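Local atomic coordinates of precorrin-6y methyltransferase/putative decarboxylase (PDB entry 1L3I), a protein that probably methylates C-15 of cobalt-precorrin-6B with S-adenosyl-L-methionine and decarboxylates C-12, yielding cobalt-precorrin-7 in cobalamin biosynthesis. Residues 8-13 with 64-69; 14-19 with 42-47. One frame throughout, in Å; residues are numbered along the deposited sequence.

Contact 1. Residues 8-13 with 64-69; sequences IKNPSV and NPEAIS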
ATOM      1  N   ILE A   8      -2.196 -23.913 -13.883  1.00 39.25           N
ATOM      2  CA  ILE A   8      -2.667 -24.967 -12.989  1.00 36.47           C
ATOM      3  C   ILE A   8      -1.721 -25.013 -11.805  1.00 33.67           C
ATOM      4  O   ILE A   8      -0.493 -25.042 -11.964  1.00 27.74           O
ATOM      5  CB  ILE A   8      -2.706 -26.358 -13.669  1.00 35.27           C
ATOM      6  CG1 ILE A   8      -3.639 -26.335 -14.883  1.00 39.21           C
ATOM      7  CG2 ILE A   8      -3.237 -27.391 -12.691  1.00 37.81           C
ATOM      8  CD1 ILE A   8      -5.132 -26.311 -14.537  1.00 41.02           C
ATOM      9  N   LYS A   9      -2.291 -24.952 -10.616  1.00 34.96           N
ATOM     10  CA  LYS A   9      -1.488 -24.981  -9.406  1.00 33.45           C
ATOM     11  C   LYS A   9      -1.352 -26.369  -8.789  1.00 33.89           C
ATOM     12  O   LYS A   9      -2.300 -27.148  -8.785  1.00 39.22           O
ATOM     13  CB  LYS A   9      -2.083 -24.043  -8.360  1.00 32.97           C
ATOM     14  CG  LYS A   9      -1.649 -22.604  -8.484  1.00 36.46           C
ATOM     15  CD  LYS A   9      -1.984 -21.845  -7.211  1.00 34.54           C
ATOM     16  CE  LYS A   9      -3.370 -21.261  -7.281  1.00 40.31           C
ATOM     17  NZ  LYS A   9      -3.344 -20.130  -8.207  1.00 46.71           N
ATOM     18  N   ASN A  10      -0.144 -26.671  -8.327  1.00 30.97           N
ATOM     19  CA  ASN A  10       0.153 -27.911  -7.622  1.00 29.87           C
ATOM     20  C   ASN A  10       0.213 -27.432  -6.163  1.00 32.42           C
ATOM     21  O   ASN A  10       0.796 -26.396  -5.861  1.00 32.73           O
ATOM     22  CB  ASN A  10       1.496 -28.476  -8.076  1.00 29.82           C
ATOM     23  CG  ASN A  10       1.959 -29.626  -7.213  1.00 33.23           C
ATOM     24  OD1 ASN A  10       2.179 -29.464  -6.029  1.00 35.08           O
ATOM     25  ND2 ASN A  10       2.116 -30.795  -7.808  1.00 40.93           N
ATOM     26  N   PRO A  11      -0.375 -28.187  -5.228  1.00 34.92           N
ATOM     27  CA  PRO A  11      -0.325 -27.699  -3.841  1.00 34.14           C
ATOM     28  C   PRO A  11       1.035 -27.499  -3.143  1.00 33.34           C
ATOM     29  O   PRO A  11       1.121 -26.777  -2.156  1.00 36.05           O
ATOM     30  CB  PRO A  11      -1.257 -28.675  -3.112  1.00 36.71           C
ATOM     31  CG  PRO A  11      -1.156 -29.933  -3.930  1.00 35.74           C
ATOM     32  CD  PRO A  11      -1.138 -29.445  -5.338  1.00 34.25           C
ATOM     33  N   SER A  12       2.103 -28.074  -3.682  1.00 33.66           N
ATOM     34  CA  SER A  12       3.419 -27.950  -3.070  1.00 33.17           C
ATOM     35  C   SER A  12       4.348 -26.972  -3.797  1.00 30.31           C
ATOM     36  O   SER A  12       5.515 -26.840  -3.435  1.00 28.65           O
ATOM     37  CB  SER A  12       4.103 -29.323  -3.039  1.00 38.38           C
ATOM     38  OG  SER A  12       4.486 -29.745  -4.348  1.00 37.82           O
ATOM     39  N   VAL A  13       3.845 -26.346  -4.858  1.00 31.16           N
ATOM     40  CA  VAL A  13       4.638 -25.422  -5.663  1.00 29.60           C
ATOM     41  C   VAL A  13       4.002 -24.026  -5.617  1.00 30.03           C
ATOM     42  O   VAL A  13       2.832 -23.858  -5.945  1.00 29.97           O
ATOM     43  CB  VAL A  13       4.766 -25.915  -7.144  1.00 30.04           C
ATOM     44  CG1 VAL A  13       5.582 -24.947  -7.962  1.00 22.04           C
ATOM     45  CG2 VAL A  13       5.395 -27.300  -7.200  1.00 21.10           C
ATOM     46  N   ASN A  64      12.543 -28.366  -6.807  1.00 33.37           N
ATOM     47  CA  ASN A  64      11.349 -29.178  -6.739  1.00 36.17           C
ATOM     48  C   ASN A  64      10.975 -29.853  -8.047  1.00 37.29           C
ATOM     49  O   ASN A  64      10.625 -29.178  -9.023  1.00 39.78           O
ATOM     50  CB  ASN A  64      10.169 -28.338  -6.223  1.00 37.97           C
ATOM     51  CG  ASN A  64       8.966 -29.188  -5.759  1.00 39.45           C
ATOM     52  OD1 ASN A  64       7.873 -28.657  -5.537  1.00 41.17           O
ATOM     53  ND2 ASN A  64       9.169 -30.485  -5.582  1.00 42.95           N
ATOM     54  N   PRO A  65      11.026 -31.209  -8.088  1.00 35.09           N
ATOM     55  CA  PRO A  65      10.680 -31.998  -9.271  1.00 32.18           C
ATOM     56  C   PRO A  65       9.259 -31.616  -9.668  1.00 32.51           C
ATOM     57  O   PRO A  65       8.927 -31.549 -10.848  1.00 33.36           O
ATOM     58  CB  PRO A  65      10.700 -33.428  -8.735  1.00 33.49           C
ATOM     59  CG  PRO A  65      11.742 -33.393  -7.706  1.00 38.62           C
ATOM     60  CD  PRO A  65      11.461 -32.099  -6.989  1.00 34.23           C
ATOM     61  N   GLU A  66       8.435 -31.339  -8.658  1.00 30.53           N
ATOM     62  CA  GLU A  66       7.046 -30.967  -8.863  1.00 33.04           C
ATOM     63  C   GLU A  66       6.878 -29.604  -9.502  1.00 32.01           C
ATOM     64  O   GLU A  66       5.891 -29.363 -10.202  1.00 32.32           O
ATOM     65  CB  GLU A  66       6.288 -31.031  -7.539  1.00 40.41           C
ATOM     66  CG  GLU A  66       6.053 -32.457  -7.055  1.00 50.45           C
ATOM     67  CD  GLU A  66       4.934 -33.206  -7.813  1.00 55.40           C
ATOM     68  OE1 GLU A  66       4.678 -32.941  -9.012  1.00 57.53           O
ATOM     69  OE2 GLU A  66       4.306 -34.086  -7.191  1.00 61.98           O
ATOM     70  N   ALA A  67       7.817 -28.704  -9.222  1.00 30.90           N
ATOM     71  CA  ALA A  67       7.778 -27.377  -9.825  1.00 29.93           C
ATOM     72  C   ALA A  67       8.125 -27.543 -11.317  1.00 30.38           C
ATOM     73  O   ALA A  67       7.510 -26.920 -12.184  1.00 29.26           O
ATOM     74  CB  ALA A  67       8.774 -26.464  -9.149  1.00 22.70           C
ATOM     75  N   ILE A  68       9.077 -28.429 -11.617  1.00 32.87           N
ATOM     76  CA  ILE A  68       9.487 -28.663 -13.003  1.00 30.98           C
ATOM     77  C   ILE A  68       8.334 -29.291 -13.797  1.00 33.23           C
ATOM     78  O   ILE A  68       8.091 -28.946 -14.956  1.00 30.41           O
ATOM     79  CB  ILE A  68      10.740 -29.561 -13.070  1.00 32.90           C
ATOM     80  CG1 ILE A  68      11.955 -28.828 -12.466  1.00 29.23           C
ATOM     81  CG2 ILE A  68      10.997 -30.005 -14.507  1.00 34.49           C
ATOM     82  CD1 ILE A  68      12.361 -27.567 -13.207  1.00 24.16           C
ATOM     83  N   SER A  69       7.610 -30.186 -13.134  1.00 34.05           N
ATOM     84  CA  SER A  69       6.463 -30.846 -13.745  1.00 35.42           C
ATOM     85  C   SER A  69       5.312 -29.850 -13.998  1.00 34.60           C
ATOM     86  O   SER A  69       4.713 -29.854 -15.077  1.00 36.02           O
ATOM     87  CB  SER A  69       6.014 -31.997 -12.835  1.00 35.71           C
ATOM     88  OG  SER A  69       4.805 -32.586 -13.283  1.00 38.11           O
TER
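Val13 and Ala67 are the residues whose CA atoms come nearest across the contact, 5.6 Å apart, where the loop before helix 19-29 meets the first turn of helix 65-77. The loop makes a type I beta turn from Asn10 to Val13, reinforced by an Asx turn, and packs beside the cofactor pocket of the Rossmann-type methyltransferase fold. Val13 lays both methyls on the first turn of the helix. The branch anti to the backbone N, CG1 (chi1 180°), reaches the methyl of Ala67, CG1 to CB 3.7 Å; CG2 sits over the helix backbone, 3.5 Å from Ala67 N, with the CB of Glu66 alongside. Ala67 also touches the bound S-adenosyl-L-homocysteine, its methyl lying against the ribose hydroxyl O3'. On the outer side, Asn10 and Glu66 cross at about a right angle, amide and carboxylate planes 58° apart; Asn10 ND2 lies 3.6 Å from Glu66 OE1, a loose polar approach. What fixes that amide is its own turn: Asn10 OD1 accepts two bonds from Ser12. The backbone N of Ser12 donates in the carbonyl plane at 2.7 Å, nearly straight at 168°, while Ser12 OG comes from above that plane, 2.9 Å from Asn10 OD1.

Contact 2. Residues 14-19 with 42-47; sequences PGPTAM and CGTGGV. With SAH (S-adenosyl-L-homocysteine), chain G.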
ATOM      1  N   PRO A  14       4.752 -23.020  -5.117  1.00 30.88           N
ATOM      2  CA  PRO A  14       4.205 -21.663  -5.052  1.00 27.09           C
ATOM      3  C   PRO A  14       4.068 -20.988  -6.395  1.00 26.85           C
ATOM      4  O   PRO A  14       4.746 -21.339  -7.354  1.00 30.58           O
ATOM      5  CB  PRO A  14       5.194 -20.950  -4.132  1.00 26.92           C
ATOM      6  CG  PRO A  14       6.447 -21.710  -4.278  1.00 27.66           C
ATOM      7  CD  PRO A  14       6.017 -23.124  -4.368  1.00 27.91           C
ATOM      8  N   GLY A  15       3.113 -20.080  -6.483  1.00 28.21           N
ATOM      9  CA  GLY A  15       2.916 -19.341  -7.713  1.00 30.96           C
ATOM     10  C   GLY A  15       1.547 -19.566  -8.295  1.00 33.09           C
ATOM     11  O   GLY A  15       0.732 -20.253  -7.698  1.00 38.46           O
ATOM     12  N   PRO A  16       1.230 -18.964  -9.459  1.00 34.58           N
ATOM     13  CA  PRO A  16       2.177 -18.140 -10.222  1.00 31.49           C
ATOM     14  C   PRO A  16       2.327 -16.779  -9.557  1.00 31.79           C
ATOM     15  O   PRO A  16       1.522 -16.394  -8.726  1.00 30.49           O
ATOM     16  CB  PRO A  16       1.465 -18.004 -11.567  1.00 35.08           C
ATOM     17  CG  PRO A  16       0.017 -17.936 -11.162  1.00 34.95           C
ATOM     18  CD  PRO A  16      -0.072 -19.049 -10.121  1.00 34.45           C
ATOM     19  N   THR A  17       3.412 -16.096  -9.891  1.00 33.77           N
ATOM     20  CA  THR A  17       3.671 -14.763  -9.362  1.00 33.11           C
ATOM     21  C   THR A  17       2.550 -13.853  -9.886  1.00 30.45           C
ATOM     22  O   THR A  17       2.088 -14.018 -11.017  1.00 28.23           O
ATOM     23  CB  THR A  17       5.058 -14.243  -9.802  1.00 31.08           C
ATOM     24  OG1 THR A  17       6.073 -15.043  -9.188  1.00 32.71           O
ATOM     25  CG2 THR A  17       5.261 -12.787  -9.408  1.00 27.90           C
ATOM     26  N   ALA A  18       2.055 -12.987  -9.008  1.00 30.40           N
ATOM     27  CA  ALA A  18       1.004 -12.027  -9.315  1.00 28.72           C
ATOM     28  C   ALA A  18       1.179 -11.432 -10.709  1.00 32.81           C
ATOM     29  O   ALA A  18       2.236 -10.865 -11.013  1.00 36.81           O
ATOM     30  CB  ALA A  18       1.025 -10.913  -8.275  1.00 27.39           C
HETATM   31  N   MSE A  19       0.135 -11.502 -11.534  1.00 28.69           N
HETATM   32  CA  MSE A  19       0.170 -10.966 -12.898  1.00 26.53           C
HETATM   33  C   MSE A  19       0.762  -9.564 -12.985  1.00 25.78           C
HETATM   34  O   MSE A  19       1.624  -9.321 -13.808  1.00 32.01           O
HETATM   35  CB  MSE A  19      -1.232 -10.980 -13.528  1.00 29.30           C
HETATM   36  CG  MSE A  19      -1.292 -10.569 -15.004  1.00 33.78           C
HETATM   37 SE   MSE A  19      -1.472  -8.634 -15.292  1.00 40.23          SE
HETATM   38  CE  MSE A  19       0.051  -8.210 -16.241  1.00 49.53           C
ATOM     39  N   CYS A  42      11.699 -21.585 -11.137  1.00 26.24           N
ATOM     40  CA  CYS A  42      10.526 -21.370 -11.975  1.00 28.14           C
ATOM     41  C   CYS A  42       9.158 -21.627 -11.347  1.00 28.00           C
ATOM     42  O   CYS A  42       8.157 -21.140 -11.865  1.00 27.67           O
ATOM     43  CB  CYS A  42      10.654 -22.102 -13.313  1.00 25.37           C
ATOM     44  SG  CYS A  42      10.841 -23.870 -13.242  1.00 29.48           S
ATOM     45  N   GLY A  43       9.123 -22.362 -10.236  1.00 27.36           N
ATOM     46  CA  GLY A  43       7.876 -22.651  -9.540  1.00 28.36           C
ATOM     47  C   GLY A  43       6.755 -23.170 -10.430  1.00 29.85           C
ATOM     48  O   GLY A  43       6.917 -24.189 -11.078  1.00 30.58           O
ATOM     49  N   THR A  44       5.624 -22.460 -10.432  1.00 29.74           N
ATOM     50  CA  THR A  44       4.455 -22.797 -11.242  1.00 27.78           C
ATOM     51  C   THR A  44       4.665 -22.470 -12.738  1.00 28.50           C
ATOM     52  O   THR A  44       3.970 -23.003 -13.603  1.00 26.78           O
ATOM     53  CB  THR A  44       3.209 -22.072 -10.697  1.00 28.57           C
ATOM     54  OG1 THR A  44       3.005 -22.444  -9.335  1.00 27.17           O
ATOM     55  CG2 THR A  44       1.964 -22.416 -11.482  1.00 26.96           C
ATOM     56  N   GLY A  45       5.600 -21.573 -13.035  1.00 25.82           N
ATOM     57  CA  GLY A  45       5.877 -21.229 -14.415  1.00 25.10           C
ATOM     58  C   GLY A  45       5.436 -19.848 -14.837  1.00 25.89           C
ATOM     59  O   GLY A  45       5.588 -19.486 -15.999  1.00 29.41           O
ATOM     60  N   GLY A  46       4.947 -19.047 -13.899  1.00 27.68           N
ATOM     61  CA  GLY A  46       4.495 -17.701 -14.222  1.00 29.72           C
ATOM     62  C   GLY A  46       5.478 -16.837 -15.012  1.00 29.34           C
ATOM     63  O   GLY A  46       5.104 -16.167 -15.966  1.00 32.60           O
ATOM     64  N   VAL A  47       6.744 -16.835 -14.614  1.00 30.65           N
ATOM     65  CA  VAL A  47       7.751 -16.031 -15.305  1.00 29.66           C
ATOM     66  C   VAL A  47       8.263 -16.749 -16.551  1.00 28.04           C
ATOM     67  O   VAL A  47       8.449 -16.131 -17.592  1.00 27.13           O
ATOM     68  CB  VAL A  47       8.904 -15.662 -14.341  1.00 25.87           C
ATOM     69  CG1 VAL A  47       9.988 -14.914 -15.060  1.00 24.14           C
ATOM     70  CG2 VAL A  47       8.357 -14.822 -13.182  1.00 26.56           C
TER
HETATM   71  N   SAH G 801       7.872 -17.165 -10.116  1.00 24.40           N
HETATM   72  CA  SAH G 801       7.205 -18.471 -10.137  1.00 25.22           C
HETATM   73  CB  SAH G 801       7.078 -19.070  -8.711  1.00 26.46           C
HETATM   74  CG  SAH G 801       8.453 -19.302  -8.025  1.00 32.28           C
HETATM   75  SD  SAH G 801       8.419 -20.026  -6.380  1.00 30.67           S
HETATM   76  C   SAH G 801       5.832 -18.310 -10.775  1.00 23.12           C
HETATM   77  O   SAH G 801       5.520 -17.171 -11.168  1.00 22.92           O
HETATM   78  OXT SAH G 801       5.103 -19.315 -10.893  1.00 26.17           O
HETATM   79  C5' SAH G 801      10.149 -20.153  -5.997  1.00 27.48           C
HETATM   80  C4' SAH G 801      10.773 -21.395  -6.526  1.00 28.12           C
HETATM   81  O4' SAH G 801      12.144 -21.323  -6.089  1.00 32.86           O
HETATM   82  C3' SAH G 801      10.191 -22.786  -5.965  1.00 23.07           C
HETATM   83  O3' SAH G 801       9.542 -23.697  -6.909  1.00 26.90           O
HETATM   84  C2' SAH G 801      11.463 -23.345  -5.287  1.00 26.30           C
HETATM   85  O2' SAH G 801      11.591 -24.771  -5.171  1.00 23.62           O
HETATM   86  C1' SAH G 801      12.550 -22.662  -6.085  1.00 29.49           C
HETATM   87  N9  SAH G 801      13.896 -22.565  -5.538  1.00 31.13           N
HETATM   88  C8  SAH G 801      14.289 -21.954  -4.321  1.00 34.09           C
HETATM   89  N7  SAH G 801      15.574 -22.032  -4.149  1.00 29.89           N
HETATM   90  C5  SAH G 801      16.068 -22.727  -5.276  1.00 30.85           C
HETATM   91  C6  SAH G 801      17.354 -23.127  -5.680  1.00 29.82           C
HETATM   92  N6  SAH G 801      18.442 -22.864  -4.947  1.00 27.66           N
HETATM   93  N1  SAH G 801      17.509 -23.795  -6.858  1.00 35.54           N
HETATM   94  C2  SAH G 801      16.421 -24.047  -7.576  1.00 32.29           C
HETATM   95  N3  SAH G 801      15.168 -23.725  -7.306  1.00 30.84           N
HETATM   96  C4  SAH G 801      15.045 -23.062  -6.138  1.00 25.36           C
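Thr44 turns its hydroxyl to the carbonyl of Pro14 and sets its methyl beside the ring of Pro16, the two side chains lying aslant. With OG1 anti to its carbonyl carbon (chi1 -58°), the hydroxyl donates to Pro14 O at 2.9 Å, the donor standing above the carbonyl plane, 60° out of it; the backbone N of Thr44 adds a weak bond to the same oxygen. CG2 meets Pro16 CD at 4.2 Å. The ring of Pro16, after a cis peptide bond, also meets Gly46, CB to CA 4.0 Å. Without the Thr44 hydroxyl and CG2, as with an alanine here, Pro14 O would probably lose the stronger of its two bonds from this residue, and a gap is likely to open beside Pro16 CD. Gly15 allows the close pass, since a side chain there would strike both Thr44 OG1 and the ligand carboxylate. That carboxylate lies between the segments: Thr17 N gives O a 2.7 Å bond and Gly46 N gives OXT one of 3.0 Å, to which Gly45 N adds a weak one. The ligand amino N donates to Thr17 OG1 at 2.9 Å. This is the glycine-rich loop of a Rossmann-type methyltransferase, closed by the segment before helix 19-29. Backbone amides from both segments hold the homocysteine carboxylate, so its negative charge is probably offset by the N-H dipoles of Thr17 and Gly46.

Overall arrangement
From the N terminus, the chain first lays residues 8-13 against the start of helix 65-77, and then, without a break, residues 14-19 over the glycine-rich loop that follows strand 36-40. Contact 2 closes the shorter loop, spanning helix 19-29 and strand 36-40; contact 1 closes the longer one, which also takes in helix 46-52 and strand 57-62, so contact 2 nests inside contact 1. Their centres are about 10 Å apart and they touch: Val13 CG1 lies 3.3 Å from Gly43 C, and Ala67 CB 3.5 Å from Gly43 O. Together they bind the N-terminal loop to two successive strand-to-helix junctions of the parallel sheet, around one bound ligand.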